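Local coordinates for protein luciferase-like enzymeAMP-CoA-ligase (PDB 4W8O) that is a luciferase-like AMP-CoA-ligase of a nonluminescent mealworm and probably activates carboxylic acids with ATP before passing them to coenzyme A, at residues F320-G323 / L329-I332. Residues are numbered along the deposited sequence; the frame is centred on the assembly and turned at random.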
loop_
_atom_site.group_PDB
_atom_site.type_symbol
_atom_site.label_atom_id
_atom_site.label_comp_id
_atom_site.label_asym_id
_atom_site.label_seq_id
_atom_site.Cartn_x
_atom_site.Cartn_y
_atom_site.Cartn_z
ATOM N N PHE A 320 -15.918 -2.745 -2.009
ATOM C CA PHE A 320 -15.574 -2.474 -0.627
ATOM C C PHE A 320 -14.775 -3.651 -0.101
ATOM O O PHE A 320 -15.300 -4.756 -0.020
ATOM C CB PHE A 320 -16.852 -2.283 0.202
ATOM C CG PHE A 320 -16.605 -1.853 1.624
ATOM C CD1 PHE A 320 -16.227 -2.775 2.594
ATOM C CD2 PHE A 320 -16.768 -0.532 2.001
ATOM C CE1 PHE A 320 -16.003 -2.377 3.902
ATOM C CE2 PHE A 320 -16.557 -0.135 3.305
ATOM C CZ PHE A 320 -16.177 -1.057 4.257
ATOM N N GLY A 321 -13.513 -3.410 0.255
ATOM C CA GLY A 321 -12.619 -4.456 0.748
ATOM C C GLY A 321 -12.191 -4.291 2.196
ATOM O O GLY A 321 -12.541 -3.302 2.866
ATOM N N TYR A 322 -11.424 -5.274 2.667
ATOM C CA TYR A 322 -10.934 -5.333 4.039
ATOM C C TYR A 322 -9.491 -5.826 4.044
ATOM O O TYR A 322 -9.171 -6.845 3.433
ATOM C CB TYR A 322 -11.811 -6.290 4.829
ATOM C CG TYR A 322 -11.301 -6.712 6.189
ATOM C CD1 TYR A 322 -11.016 -5.774 7.176
ATOM C CD2 TYR A 322 -11.173 -8.061 6.509
ATOM C CE1 TYR A 322 -10.578 -6.165 8.432
ATOM C CE2 TYR A 322 -10.732 -8.460 7.760
ATOM C CZ TYR A 322 -10.438 -7.511 8.716
ATOM O OH TYR A 322 -10.015 -7.921 9.955
ATOM N N GLY A 323 -8.618 -5.104 4.726
ATOM C CA GLY A 323 -7.224 -5.511 4.818
ATOM C C GLY A 323 -6.479 -4.754 5.884
ATOM O O GLY A 323 -7.027 -3.891 6.547
ATOM N N LEU A 329 -4.587 -7.311 1.471
ATOM C CA LEU A 329 -6.016 -7.484 1.238
ATOM C C LEU A 329 -6.499 -8.862 1.703
ATOM O O LEU A 329 -5.928 -9.880 1.330
ATOM C CB LEU A 329 -6.307 -7.282 -0.252
ATOM C CG LEU A 329 -7.738 -7.024 -0.708
ATOM C CD1 LEU A 329 -8.429 -5.959 0.122
ATOM C CD2 LEU A 329 -7.710 -6.616 -2.175
ATOM N N LEU A 330 -7.548 -8.870 2.524
ATOM C CA LEU A 330 -8.052 -10.086 3.167
ATOM C C LEU A 330 -9.390 -10.549 2.612
ATOM O O LEU A 330 -9.632 -11.752 2.474
ATOM C CB LEU A 330 -8.189 -9.862 4.672
ATOM C CG LEU A 330 -6.870 -9.823 5.437
ATOM C CD1 LEU A 330 -7.143 -9.562 6.911
ATOM C CD2 LEU A 330 -6.087 -11.120 5.227
ATOM N N SER A 331 -10.281 -9.604 2.338
ATOM C CA SER A 331 -11.533 -9.935 1.673
ATOM C C SER A 331 -11.964 -8.830 0.738
ATOM O O SER A 331 -11.719 -7.650 0.996
ATOM C CB SER A 331 -12.629 -10.258 2.693
ATOM O OG SER A 331 -12.897 -9.157 3.539
ATOM N N ILE A 332 -12.602 -9.242 -0.353
ATOM C CA ILE A 332 -13.094 -8.351 -1.404
ATOM C C ILE A 332 -13.891 -9.197 -2.407
ATOM O O ILE A 332 -13.625 -10.385 -2.554
ATOM C CB ILE A 332 -11.934 -7.628 -2.127
ATOM C CG1 ILE A 332 -12.464 -6.563 -3.090
ATOM C CG2 ILE A 332 -11.057 -8.623 -2.869
ATOM C CD1 ILE A 332 -11.433 -5.519 -3.473
#
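Strands 317-324 and 328-332 form a beta hairpin with a classic bulge, and Tyr-322 faces both Leu-330 and Ser-331 across it. Tyr-322 N donates to Ser-331 O at 2.9 Å. Tyr-322 O takes two donors: Leu-330 N at 2.7 Å and, longer, Ser-331 N at 3.2 Å. The second donor is tilted 15° from the carbonyl plane. The extra residue shifts the register by one, and Gly-323 pairs with Leu-329. This hairpin lies in the mixed sheet of the AMP-binding enzyme family region. Gly-321, Gly-323 and Leu-329 line a pocket that holds a polyethylene glycol molecule, probably from the crystallisation liquor. The Tyr-322 side chain has CG anti to the backbone N (chi1 168°), which sends the ring out beside Leu-330 and Ser-331. Ser-331 OG lies near the ring plane at its edge, 3.6 Å from Tyr-322 CD2, and is hydrogen-bonded to Cys-349 O. Leu-330 CD1 approaches Tyr-322 CE2 obliquely at 3.8 Å. Tyr-322 OH is hydrogen-bonded to Asp-407 OD2. Replacing Tyr-322 with an alanine would probably leave Asp-407 without this hydroxyl partner and Leu-330 CD1 without its ring contact. The end of Leu-329 comes close to the other strand, with CD1 3.5 Å from Tyr-322 O.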